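Local coordinates for threonine--tRNA ligase catalytic subunit (Aeropyrum pernix, PDB 3A32), which probably catalyses the attachment of threonine to tRNA(Thr) in two steps, activating the amino acid with ATP, as a zinc-dependent homodimer that lacks an editing domain, at residues L130-K135 and I168-R173; D176-V181 and R233-R238; A337-A342 and R373-G378; V399-G404 and L413-F418. All coordinates share one frame; numbering follows the deposited sequence.

Contact 1 of 4, residues L130-K135 and I168-R173; sequences LPLPFK and IVPGGR
I168 and F134 form an antiparallel hydrogen-bonded pair where strand 134-143 meets strand 159-170 in the catalytic sheet of this class II synthetase. I168 N gives its hydrogen to F134 O at 2.9 Å, and F134 N returns an equally short bond to I168 O. I168 O also takes a CA-H...O contact from P133 CA at 3.2 Å. On the face carrying this pair, I168 CD1 lies obliquely off the F134 ring, and F119 of helix 112-126 meets that ring edge-to-face. V169 sets its CB against P133 CB, 3.8 Å away. Next along, the P170 ring crosses L132, which is joined to P133 by a cis peptide just before the strand, with P170 CG lying 3.8 Å from L132 CB. Bent at chi2 and chi3, the R173 chain, just ahead of helix 174-191, brings its guanidinium beside P133, whose CG lies over one face, 4.2 Å above the plane and nearer its margin. Only two hydrogen bonds cross this contact, both between main chains; beyond I168 the joint rests on carbon packing, and the R173 guanidinium meets P133 as a packing surface, with no hydrogen bond between them.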
loop_
_atom_site.group_PDB
_atom_site.type_symbol
_atom_site.label_atom_id
_atom_site.label_comp_id
_atom_site.label_asym_id
_atom_site.label_seq_id
_atom_site.Cartn_x
_atom_site.Cartn_y
_atom_site.Cartn_z
ATOM N N LEU A 130 25.760 -6.188 7.333
ATOM C CA LEU A 130 24.571 -6.514 6.519
ATOM C C LEU A 130 24.612 -8.017 6.253
ATOM O O LEU A 130 25.597 -8.505 5.691
ATOM C CB LEU A 130 24.564 -5.772 5.182
ATOM C CG LEU A 130 23.257 -5.797 4.355
ATOM C CD1 LEU A 130 22.090 -5.045 5.040
ATOM C CD2 LEU A 130 23.501 -5.232 2.982
ATOM N N PRO A 131 23.569 -8.755 6.678
ATOM C CA PRO A 131 23.588 -10.193 6.444
ATOM C C PRO A 131 23.320 -10.597 4.973
ATOM O O PRO A 131 22.633 -9.891 4.219
ATOM C CB PRO A 131 22.477 -10.723 7.370
ATOM C CG PRO A 131 21.911 -9.546 8.083
ATOM C CD PRO A 131 22.330 -8.326 7.352
ATOM N N LEU A 132 23.903 -11.714 4.572
ATOM C CA LEU A 132 23.570 -12.345 3.310
ATOM C C LEU A 132 22.994 -13.726 3.636
ATOM O O LEU A 132 23.434 -14.368 4.585
ATOM C CB LEU A 132 24.823 -12.479 2.436
ATOM C CG LEU A 132 25.562 -11.204 2.044
ATOM C CD1 LEU A 132 26.812 -11.499 1.200
ATOM C CD2 LEU A 132 24.609 -10.153 1.317
ATOM N N PRO A 133 22.037 -14.212 2.835
ATOM C CA PRO A 133 21.486 -13.510 1.651
ATOM C C PRO A 133 20.736 -12.188 1.995
ATOM O O PRO A 133 20.129 -12.043 3.080
ATOM C CB PRO A 133 20.549 -14.548 0.994
ATOM C CG PRO A 133 20.427 -15.688 1.964
ATOM C CD PRO A 133 21.480 -15.566 3.033
ATOM N N PHE A 134 20.807 -11.237 1.074
ATOM C CA PHE A 134 20.093 -9.970 1.209
ATOM C C PHE A 134 18.886 -10.081 0.301
ATOM O O PHE A 134 19.030 -10.316 -0.910
ATOM C CB PHE A 134 21.010 -8.840 0.794
ATOM C CG PHE A 134 20.343 -7.515 0.652
ATOM C CD1 PHE A 134 20.279 -6.646 1.719
ATOM C CD2 PHE A 134 19.843 -7.104 -0.587
ATOM C CE1 PHE A 134 19.664 -5.388 1.579
ATOM C CE2 PHE A 134 19.242 -5.863 -0.738
ATOM C CZ PHE A 134 19.163 -4.995 0.331
ATOM N N LYS A 135 17.697 -9.945 0.899
ATOM C CA LYS A 135 16.438 -10.145 0.200
ATOM C C LYS A 135 15.613 -8.930 0.388
ATOM O O LYS A 135 15.395 -8.506 1.528
ATOM C CB LYS A 135 15.697 -11.377 0.748
ATOM C CG LYS A 135 16.606 -12.620 0.875
ATOM C CD LYS A 135 15.870 -13.919 1.171
ATOM C CE LYS A 135 14.647 -13.722 2.088
ATOM N NZ LYS A 135 14.246 -15.015 2.767
ATOM N N ILE A 168 20.406 -11.292 -3.242
ATOM C CA ILE A 168 21.857 -11.443 -3.412
ATOM C C ILE A 168 22.306 -12.537 -2.442
ATOM O O ILE A 168 22.283 -12.341 -1.224
ATOM C CB ILE A 168 22.563 -10.093 -3.143
ATOM C CG1 ILE A 168 22.013 -9.068 -4.133
ATOM C CG2 ILE A 168 24.100 -10.242 -3.186
ATOM C CD1 ILE A 168 22.520 -7.655 -3.996
ATOM N N VAL A 169 22.658 -13.701 -2.988
ATOM C CA VAL A 169 22.838 -14.907 -2.162
ATOM C C VAL A 169 24.202 -15.582 -2.426
ATOM O O VAL A 169 24.524 -15.830 -3.591
ATOM C CB VAL A 169 21.701 -15.960 -2.378
ATOM C CG1 VAL A 169 21.408 -16.182 -3.806
ATOM C CG2 VAL A 169 22.070 -17.228 -1.743
ATOM N N PRO A 170 25.014 -15.841 -1.360
ATOM C CA PRO A 170 26.309 -16.518 -1.577
ATOM C C PRO A 170 26.093 -17.910 -2.096
ATOM O O PRO A 170 25.029 -18.492 -1.862
ATOM C CB PRO A 170 26.889 -16.615 -0.159
ATOM C CG PRO A 170 26.253 -15.492 0.585
ATOM C CD PRO A 170 24.824 -15.519 0.069
ATOM N N GLY A 171 27.105 -18.455 -2.760
ATOM C CA GLY A 171 27.093 -19.835 -3.236
ATOM C C GLY A 171 26.614 -20.895 -2.257
ATOM O O GLY A 171 25.892 -21.821 -2.647
ATOM N N GLY A 172 26.990 -20.778 -0.987
ATOM C CA GLY A 172 26.581 -21.771 0.035
ATOM C C GLY A 172 25.091 -21.911 0.355
ATOM O O GLY A 172 24.652 -22.915 0.962
ATOM N N ARG A 173 24.310 -20.904 -0.044
ATOM C CA ARG A 173 22.917 -20.813 0.357
ATOM C C ARG A 173 21.964 -20.771 -0.879
ATOM O O ARG A 173 20.753 -20.746 -0.733
ATOM C CB ARG A 173 22.766 -19.562 1.252
ATOM C CG ARG A 173 23.330 -19.688 2.745
ATOM C CD ARG A 173 22.403 -20.544 3.697
ATOM N NE ARG A 173 20.983 -20.559 3.265
ATOM C CZ ARG A 173 19.996 -19.771 3.740
ATOM N NH1 ARG A 173 20.239 -18.891 4.723
ATOM N NH2 ARG A 173 18.744 -19.864 3.240
#

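Contact 2 of 4, residues D176-V181 and R233-R238; sequences DVVYDV and REAASR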
loop_
_atom_site.group_PDB
_atom_site.type_symbol
_atom_site.label_atom_id
_atom_site.label_comp_id
_atom_site.label_asym_id
_atom_site.label_seq_id
_atom_site.Cartn_x
_atom_site.Cartn_y
_atom_site.Cartn_z
ATOM N N ASP A 176 19.051 -23.390 -1.446
ATOM C CA ASP A 176 17.999 -23.195 -0.444
ATOM C C ASP A 176 17.101 -21.983 -0.772
ATOM O O ASP A 176 15.884 -22.016 -0.540
ATOM C CB ASP A 176 18.632 -22.949 0.932
ATOM C CG ASP A 176 19.140 -24.254 1.650
ATOM O OD1 ASP A 176 18.874 -25.391 1.242
ATOM O OD2 ASP A 176 19.853 -24.114 2.655
ATOM N N VAL A 177 17.716 -20.898 -1.244
ATOM C CA VAL A 177 17.005 -19.711 -1.620
ATOM C C VAL A 177 16.047 -19.992 -2.777
ATOM O O VAL A 177 14.864 -19.614 -2.721
ATOM C CB VAL A 177 18.005 -18.571 -1.965
ATOM C CG1 VAL A 177 17.379 -17.568 -2.909
ATOM C CG2 VAL A 177 18.533 -17.881 -0.653
ATOM N N VAL A 178 16.544 -20.701 -3.802
ATOM C CA VAL A 178 15.722 -21.100 -4.947
ATOM C C VAL A 178 14.533 -21.942 -4.518
ATOM O O VAL A 178 13.381 -21.714 -4.962
ATOM C CB VAL A 178 16.563 -21.804 -6.108
ATOM C CG1 VAL A 178 15.639 -22.233 -7.288
ATOM C CG2 VAL A 178 17.597 -20.869 -6.636
ATOM N N TYR A 179 14.818 -22.931 -3.664
ATOM C CA TYR A 179 13.811 -23.819 -3.154
ATOM C C TYR A 179 12.769 -23.041 -2.336
ATOM O O TYR A 179 11.573 -23.231 -2.521
ATOM C CB TYR A 179 14.461 -24.938 -2.326
ATOM C CG TYR A 179 13.451 -25.925 -1.805
ATOM C CD1 TYR A 179 12.926 -26.939 -2.638
ATOM C CD2 TYR A 179 12.989 -25.830 -0.491
ATOM C CE1 TYR A 179 11.959 -27.816 -2.150
ATOM C CE2 TYR A 179 12.055 -26.710 0.003
ATOM C CZ TYR A 179 11.557 -27.684 -0.815
ATOM O OH TYR A 179 10.612 -28.511 -0.272
ATOM N N ASP A 180 13.230 -22.169 -1.439
ATOM C CA ASP A 180 12.373 -21.375 -0.595
ATOM C C ASP A 180 11.413 -20.491 -1.374
ATOM O O ASP A 180 10.262 -20.299 -0.932
ATOM C CB ASP A 180 13.204 -20.494 0.341
ATOM C CG ASP A 180 13.889 -21.318 1.497
ATOM O OD1 ASP A 180 13.606 -22.516 1.671
ATOM O OD2 ASP A 180 14.709 -20.734 2.236
ATOM N N VAL A 181 11.879 -19.968 -2.522
ATOM C CA VAL A 181 11.022 -19.127 -3.386
ATOM C C VAL A 181 9.933 -19.979 -3.966
ATOM O O VAL A 181 8.781 -19.549 -3.978
ATOM C CB VAL A 181 11.801 -18.348 -4.476
ATOM C CG1 VAL A 181 10.827 -17.629 -5.461
ATOM C CG2 VAL A 181 12.723 -17.307 -3.803
ATOM N N ARG A 233 18.797 -26.991 -10.793
ATOM C CA ARG A 233 18.580 -28.419 -10.940
ATOM C C ARG A 233 18.394 -29.093 -9.595
ATOM O O ARG A 233 17.457 -29.871 -9.428
ATOM C CB ARG A 233 19.717 -29.088 -11.731
ATOM C CG ARG A 233 19.663 -28.800 -13.198
ATOM C CD ARG A 233 20.750 -29.539 -13.935
ATOM N NE ARG A 233 20.721 -29.186 -15.338
ATOM C CZ ARG A 233 21.741 -28.642 -15.983
ATOM N NH1 ARG A 233 22.890 -28.418 -15.351
ATOM N NH2 ARG A 233 21.633 -28.357 -17.269
ATOM N N GLU A 234 19.259 -28.783 -8.634
ATOM C CA GLU A 234 19.119 -29.325 -7.283
ATOM C C GLU A 234 17.834 -28.893 -6.609
ATOM O O GLU A 234 17.154 -29.707 -6.016
ATOM C CB GLU A 234 20.302 -28.930 -6.400
ATOM C CG GLU A 234 21.598 -29.564 -6.821
ATOM C CD GLU A 234 21.663 -31.119 -6.537
ATOM O OE1 GLU A 234 20.664 -31.727 -6.019
ATOM O OE2 GLU A 234 22.740 -31.702 -6.848
ATOM N N ALA A 235 17.519 -27.603 -6.705
ATOM C CA ALA A 235 16.285 -27.069 -6.129
ATOM C C ALA A 235 15.049 -27.756 -6.728
ATOM O O ALA A 235 14.184 -28.233 -5.980
ATOM C CB ALA A 235 16.204 -25.513 -6.266
ATOM N N ALA A 236 15.016 -27.844 -8.058
ATOM C CA ALA A 236 13.955 -28.515 -8.803
ATOM C C ALA A 236 13.897 -29.997 -8.459
ATOM O O ALA A 236 12.824 -30.605 -8.456
ATOM C CB ALA A 236 14.175 -28.355 -10.309
ATOM N N SER A 237 15.049 -30.583 -8.178
ATOM C CA SER A 237 15.071 -31.993 -7.803
ATOM C C SER A 237 14.467 -32.171 -6.415
ATOM O O SER A 237 13.748 -33.140 -6.175
ATOM C CB SER A 237 16.491 -32.575 -7.922
ATOM O OG SER A 237 16.582 -33.815 -7.250
ATOM N N ARG A 238 14.712 -31.224 -5.510
ATOM C CA ARG A 238 14.005 -31.223 -4.213
ATOM C C ARG A 238 12.511 -30.984 -4.335
ATOM O O ARG A 238 11.715 -31.603 -3.621
ATOM C CB ARG A 238 14.610 -30.226 -3.236
ATOM C CG ARG A 238 15.976 -30.658 -2.804
ATOM C CD ARG A 238 16.722 -29.559 -2.082
ATOM N NE ARG A 238 18.149 -29.869 -2.150
ATOM C CZ ARG A 238 19.091 -29.244 -1.444
ATOM N NH1 ARG A 238 18.767 -28.221 -0.622
ATOM N NH2 ARG A 238 20.362 -29.632 -1.589
#
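A235 CB sits against V178 CG1 at 3.5 Å, tighter than usual for two carbons. The small methyl lets helices 174-191 and 222-243 come to 8.6 Å between their local axes, crossing at -43°. Beside it, Y179 turns its CG anti to the backbone N (chi1 -178°), which lays the ring alongside the partner helix: CD1 comes 3.7 Å from R238 CB, and A235 O lies at the ring edge, 3.8 Å from that same CD1. R238 then runs out extended from CG to NE, past the tyrosine, to D176. Its NH1 stands 3.4 Å from D176 OD1, a long salt bridge in which the oxygen lies in the guanidinium plane but the carboxylate is turned 58° from it. In the next shell, L232, I281 and F283 pack against V178, while I239 and K242 extend the wall round Y179. This is helix-helix packing in the class II catalytic core, helix 174-191 lying against strands 159-170 and 273-284 of its sheet. The other carboxylate oxygen of D176 has a weak, long ion pair with R173. With no hydrogen bond between the two segments, the helices are matched mainly by shape, and the D176-R238 attraction at the rim is probably modest, shared as D176 is between two arginines.

Contact 3 of 4, residues A337-A342 and R373-G378; sequences APIQFA and RVAVKG
R373 grips A337 O side-on with two nitrogens, NH2 at 2.8 Å and NE at 3.0 Å from that one oxygen, both arriving from the same face of its carbonyl plane. A weak bond runs from NE to P338 O as well. This arginine opens the second strand of a beta-alpha-beta unit, strand 341-347, helix 353-369, strand 373-380, with the two strands parallel in the anticodon-binding domain. The bend at chi3 (-60°) swings the guanidinium back over the loop before the first strand, where the Q340 amide stacks on it, planes 10° apart and Q340 CD 3.7 Å above. Q340 is held by backbone too: its OE1 offers an in-plane lone pair to R373 N at 2.9 Å, and its NE2 bonds to F334 O. R373 NH2 and NH1 have further acceptors in T335 O and I463 O, so the buried charge is ringed by carbonyls. R373 O in turn takes hydrogens from both Q340 N and F341 N. The ladder continues with A375 N to F341 O, 3.1 Å. Outside the polar network, helix 353-369 covers the face bearing F341 and V374, with L367 touching both side chains, while L471 touches I339 and A375. Both I339 CG2 and I339 CD1 rest 3.8 Å from A375 CB.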
loop_
_atom_site.group_PDB
_atom_site.type_symbol
_atom_site.label_atom_id
_atom_site.label_comp_id
_atom_site.label_asym_id
_atom_site.label_seq_id
_atom_site.Cartn_x
_atom_site.Cartn_y
_atom_site.Cartn_z
ATOM N N ALA A 337 -12.578 -10.347 -1.820
ATOM C CA ALA A 337 -13.866 -10.215 -2.476
ATOM C C ALA A 337 -14.317 -8.757 -2.316
ATOM O O ALA A 337 -14.368 -8.228 -1.189
ATOM C CB ALA A 337 -14.891 -11.184 -1.825
ATOM N N PRO A 338 -14.698 -8.097 -3.431
ATOM C CA PRO A 338 -15.262 -6.742 -3.296
ATOM C C PRO A 338 -16.384 -6.698 -2.228
ATOM O O PRO A 338 -16.330 -5.865 -1.307
ATOM C CB PRO A 338 -15.779 -6.444 -4.709
ATOM C CG PRO A 338 -14.848 -7.250 -5.617
ATOM C CD PRO A 338 -14.664 -8.554 -4.838
ATOM N N ILE A 339 -17.385 -7.589 -2.328
ATOM C CA ILE A 339 -18.425 -7.704 -1.290
ATOM C C ILE A 339 -18.170 -8.974 -0.477
ATOM O O ILE A 339 -18.225 -10.092 -1.020
ATOM C CB ILE A 339 -19.873 -7.707 -1.904
ATOM C CG1 ILE A 339 -20.117 -6.418 -2.710
ATOM C CG2 ILE A 339 -20.939 -7.906 -0.794
ATOM C CD1 ILE A 339 -21.467 -6.382 -3.532
ATOM N N GLN A 340 -17.885 -8.813 0.818
ATOM C CA GLN A 340 -17.624 -9.949 1.682
ATOM C C GLN A 340 -18.883 -10.622 2.229
ATOM O O GLN A 340 -18.994 -11.853 2.206
ATOM C CB GLN A 340 -16.677 -9.518 2.808
ATOM C CG GLN A 340 -15.244 -9.240 2.241
ATOM C CD GLN A 340 -14.274 -8.838 3.276
ATOM O OE1 GLN A 340 -14.458 -7.832 3.960
ATOM N NE2 GLN A 340 -13.188 -9.601 3.394
ATOM N N PHE A 341 -19.831 -9.828 2.725
ATOM C CA PHE A 341 -21.119 -10.349 3.211
ATOM C C PHE A 341 -22.180 -9.627 2.447
ATOM O O PHE A 341 -22.219 -8.393 2.511
ATOM C CB PHE A 341 -21.335 -10.057 4.711
ATOM C CG PHE A 341 -20.518 -10.929 5.618
ATOM C CD1 PHE A 341 -20.949 -12.225 5.933
ATOM C CD2 PHE A 341 -19.292 -10.482 6.115
ATOM C CE1 PHE A 341 -20.181 -13.053 6.756
ATOM C CE2 PHE A 341 -18.507 -11.302 6.940
ATOM C CZ PHE A 341 -18.958 -12.579 7.293
ATOM N N ALA A 342 -23.050 -10.365 1.737
ATOM C CA ALA A 342 -24.269 -9.744 1.220
ATOM C C ALA A 342 -25.389 -10.128 2.199
ATOM O O ALA A 342 -25.581 -11.330 2.474
ATOM C CB ALA A 342 -24.593 -10.210 -0.186
ATOM N N ARG A 373 -16.509 -5.858 4.365
ATOM C CA ARG A 373 -17.197 -5.232 3.212
ATOM C C ARG A 373 -18.612 -5.833 3.039
ATOM O O ARG A 373 -18.764 -7.042 2.763
ATOM C CB ARG A 373 -16.341 -5.323 1.954
ATOM C CG ARG A 373 -15.051 -4.404 2.029
ATOM C CD ARG A 373 -14.222 -4.423 0.776
ATOM N NE ARG A 373 -13.719 -5.745 0.427
ATOM C CZ ARG A 373 -12.610 -6.302 0.925
ATOM N NH1 ARG A 373 -11.867 -5.630 1.809
ATOM N NH2 ARG A 373 -12.224 -7.518 0.519
ATOM N N VAL A 374 -19.627 -4.973 3.197
ATOM C CA VAL A 374 -21.019 -5.392 3.367
ATOM C C VAL A 374 -21.917 -4.733 2.273
ATOM O O VAL A 374 -21.726 -3.555 1.919
ATOM C CB VAL A 374 -21.551 -5.068 4.828
ATOM C CG1 VAL A 374 -22.979 -5.674 5.076
ATOM C CG2 VAL A 374 -20.595 -5.609 5.881
ATOM N N ALA A 375 -22.847 -5.505 1.713
ATOM C CA ALA A 375 -23.907 -4.949 0.888
ATOM C C ALA A 375 -25.258 -5.500 1.383
ATOM O O ALA A 375 -25.406 -6.715 1.556
ATOM C CB ALA A 375 -23.666 -5.302 -0.580
ATOM N N VAL A 376 -26.220 -4.616 1.659
ATOM C CA VAL A 376 -27.583 -5.030 2.046
ATOM C C VAL A 376 -28.444 -4.967 0.814
ATOM O O VAL A 376 -28.344 -4.014 0.048
ATOM C CB VAL A 376 -28.184 -4.100 3.079
ATOM C CG1 VAL A 376 -29.663 -4.509 3.388
ATOM C CG2 VAL A 376 -27.373 -4.138 4.329
ATOM N N LYS A 377 -29.246 -6.004 0.603
ATOM C CA LYS A 377 -30.217 -6.012 -0.485
ATOM C C LYS A 377 -31.639 -6.188 0.117
ATOM O O LYS A 377 -31.870 -7.085 0.890
ATOM C CB LYS A 377 -29.877 -7.134 -1.485
ATOM C CG LYS A 377 -30.855 -7.343 -2.667
ATOM C CD LYS A 377 -31.039 -6.066 -3.538
ATOM C CE LYS A 377 -32.140 -6.319 -4.556
ATOM N NZ LYS A 377 -32.192 -5.269 -5.629
ATOM N N GLY A 378 -32.548 -5.281 -0.199
ATOM C CA GLY A 378 -33.962 -5.405 0.149
ATOM C C GLY A 378 -34.642 -6.291 -0.876
ATOM O O GLY A 378 -34.689 -5.970 -2.051
#

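Contact 4 of 4, residues V399-G404 and L413-F418; sequences VNVFIG and LDVRVF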
loop_
_atom_site.group_PDB
_atom_site.type_symbol
_atom_site.label_atom_id
_atom_site.label_comp_id
_atom_site.label_asym_id
_atom_site.label_seq_id
_atom_site.Cartn_x
_atom_site.Cartn_y
_atom_site.Cartn_z
ATOM N N VAL A 399 -20.010 -14.201 0.854
ATOM C CA VAL A 399 -20.981 -14.891 1.730
ATOM C C VAL A 399 -22.341 -14.217 1.566
ATOM O O VAL A 399 -22.388 -13.008 1.660
ATOM C CB VAL A 399 -20.515 -14.835 3.234
ATOM C CG1 VAL A 399 -21.501 -15.573 4.178
ATOM C CG2 VAL A 399 -19.062 -15.451 3.431
ATOM N N ASN A 400 -23.416 -14.973 1.288
ATOM C CA ASN A 400 -24.814 -14.466 1.323
ATOM C C ASN A 400 -25.489 -14.793 2.642
ATOM O O ASN A 400 -25.445 -15.944 3.062
ATOM C CB ASN A 400 -25.715 -14.972 0.142
ATOM C CG ASN A 400 -25.186 -14.559 -1.232
ATOM O OD1 ASN A 400 -24.444 -13.561 -1.369
ATOM N ND2 ASN A 400 -25.542 -15.352 -2.271
ATOM N N VAL A 401 -26.080 -13.791 3.292
ATOM C CA VAL A 401 -26.816 -14.003 4.568
ATOM C C VAL A 401 -28.277 -13.682 4.293
ATOM O O VAL A 401 -28.610 -12.559 3.945
ATOM C CB VAL A 401 -26.244 -13.145 5.755
ATOM C CG1 VAL A 401 -27.030 -13.381 7.066
ATOM C CG2 VAL A 401 -24.724 -13.440 5.962
ATOM N N PHE A 402 -29.122 -14.694 4.344
ATOM C CA PHE A 402 -30.538 -14.524 4.019
ATOM C C PHE A 402 -31.324 -14.334 5.280
ATOM O O PHE A 402 -31.266 -15.177 6.189
ATOM C CB PHE A 402 -31.097 -15.718 3.232
ATOM C CG PHE A 402 -30.577 -15.790 1.802
ATOM C CD1 PHE A 402 -31.137 -15.002 0.799
ATOM C CD2 PHE A 402 -29.511 -16.634 1.478
ATOM C CE1 PHE A 402 -30.659 -15.056 -0.509
ATOM C CE2 PHE A 402 -29.021 -16.693 0.174
ATOM C CZ PHE A 402 -29.595 -15.918 -0.834
ATOM N N ILE A 403 -32.009 -13.200 5.372
ATOM C CA ILE A 403 -32.828 -12.956 6.536
ATOM C C ILE A 403 -34.285 -12.789 6.164
ATOM O O ILE A 403 -34.674 -11.752 5.683
ATOM C CB ILE A 403 -32.382 -11.782 7.376
ATOM C CG1 ILE A 403 -30.894 -11.945 7.748
ATOM C CG2 ILE A 403 -33.314 -11.723 8.681
ATOM C CD1 ILE A 403 -30.222 -10.716 8.086
ATOM N N GLY A 404 -35.055 -13.866 6.352
ATOM C CA GLY A 404 -36.507 -13.832 6.178
ATOM C C GLY A 404 -37.261 -14.135 7.482
ATOM O O GLY A 404 -36.675 -14.218 8.564
ATOM N N LEU A 413 -29.759 -18.235 11.152
ATOM C CA LEU A 413 -29.524 -17.546 9.877
ATOM C C LEU A 413 -29.270 -18.569 8.782
ATOM O O LEU A 413 -28.752 -19.621 9.066
ATOM C CB LEU A 413 -28.327 -16.612 9.981
ATOM C CG LEU A 413 -28.441 -15.469 11.001
ATOM C CD1 LEU A 413 -27.076 -14.842 11.187
ATOM C CD2 LEU A 413 -29.515 -14.414 10.594
ATOM N N ASP A 414 -29.640 -18.253 7.559
ATOM C CA ASP A 414 -29.328 -19.069 6.380
ATOM C C ASP A 414 -28.135 -18.402 5.667
ATOM O O ASP A 414 -28.279 -17.338 5.029
ATOM C CB ASP A 414 -30.553 -19.156 5.469
ATOM C CG ASP A 414 -30.272 -19.796 4.135
ATOM O OD1 ASP A 414 -29.130 -20.111 3.805
ATOM O OD2 ASP A 414 -31.241 -19.998 3.371
ATOM N N VAL A 415 -26.962 -19.028 5.805
ATOM C CA VAL A 415 -25.706 -18.411 5.439
ATOM C C VAL A 415 -25.009 -19.295 4.418
ATOM O O VAL A 415 -24.761 -20.471 4.684
ATOM C CB VAL A 415 -24.792 -18.204 6.676
ATOM C CG1 VAL A 415 -23.424 -17.660 6.294
ATOM C CG2 VAL A 415 -25.432 -17.290 7.657
ATOM N N ARG A 416 -24.693 -18.713 3.263
ATOM C CA ARG A 416 -24.201 -19.428 2.103
ATOM C C ARG A 416 -22.847 -18.883 1.670
ATOM O O ARG A 416 -22.719 -17.820 1.057
ATOM C CB ARG A 416 -25.228 -19.367 0.960
ATOM C CG ARG A 416 -26.628 -19.582 1.516
ATOM C CD ARG A 416 -27.547 -20.102 0.501
ATOM N NE ARG A 416 -28.838 -20.443 1.076
ATOM C CZ ARG A 416 -29.869 -20.861 0.354
ATOM N NH1 ARG A 416 -29.758 -20.989 -0.973
ATOM N NH2 ARG A 416 -30.996 -21.186 0.964
ATOM N N VAL A 417 -21.837 -19.652 2.018
ATOM C CA VAL A 417 -20.449 -19.391 1.683
ATOM C C VAL A 417 -20.194 -20.005 0.297
ATOM O O VAL A 417 -20.772 -21.018 -0.071
ATOM C CB VAL A 417 -19.562 -20.005 2.821
ATOM C CG1 VAL A 417 -18.069 -19.881 2.498
ATOM C CG2 VAL A 417 -19.863 -19.328 4.194
ATOM N N PHE A 418 -19.398 -19.375 -0.528
ATOM C CA PHE A 418 -19.166 -19.926 -1.843
ATOM C C PHE A 418 -17.912 -20.763 -1.744
ATOM O O PHE A 418 -16.859 -20.280 -1.306
ATOM C CB PHE A 418 -18.998 -18.842 -2.916
ATOM C CG PHE A 418 -18.882 -19.421 -4.265
ATOM C CD1 PHE A 418 -20.063 -19.741 -5.019
ATOM C CD2 PHE A 418 -17.609 -19.789 -4.764
ATOM C CE1 PHE A 418 -19.972 -20.383 -6.281
ATOM C CE2 PHE A 418 -17.495 -20.444 -6.022
ATOM C CZ PHE A 418 -18.673 -20.724 -6.800
#
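V399 CG1 and V415 CG1 meet at 3.5 Å in the middle of one sheet face, where the two valines cross at a slant. V399 CG2 lies alongside V417 CG2, 4.0 Å away, the two side chains pointing the same way. Farther along, V401 CG1 faces V415 CG2 and L413 CD1, and the I403 and L413 side chains lie side by side, CG1 of I403 4.0 Å from CD2 of L413. Helix 435-457 closes over this valine face through L442 and L449. The strands, 399-403 and 412-419, are antiparallel neighbours in the mixed sheet of the anticodon-binding domain, linked by a connection that holds the short helix 405-410. N400 and R416 form a hydrogen-bonded pair, each backbone N 2.9 Å from the other's O; F402 N bonds to D414 O in the next pair. The opposite face carries N400, F402, D414 and R416. F402 CG stands anti to the carbonyl carbon (chi1 -71°), presenting CE2 to the arginine chain: CE2 is 3.7 Å from R416 CD and lies over one face of the guanidinium, whose plane is turned 63° from the ring. D414, two residues before R416 on the same strand, holds that guanidinium by a two-pronged salt bridge, OD1 to NE at 2.8 Å and OD2, through its syn lone pair, to NH2 at 2.7 Å. R427 of strand 424-431 makes a weak, long ion pair with D414 OD1.

The four contacts follow one another along the chain and fall into two pairs. Contacts 1 and 2 belong to the catalytic core, with centres 15 Å apart; strand 159-170 runs on into helix 174-191, and V177 on that helix packs against V169 and P133. Contacts 3 and 4 lie 11 Å apart and share one sheet: strand 341-347 sits next to strand 399-403, and A342 probably hydrogen-bonds V399 and V401. Centres of the two pairs are 42 to 50 Å apart, with no touch between them. I168 of contact 1, two residues after the zinc ligand H166, has its side chain about 11 Å from the zinc ion, while contacts 3 and 4 lie in the separate domain that, as in relatives, probably recognises the tRNA anticodon.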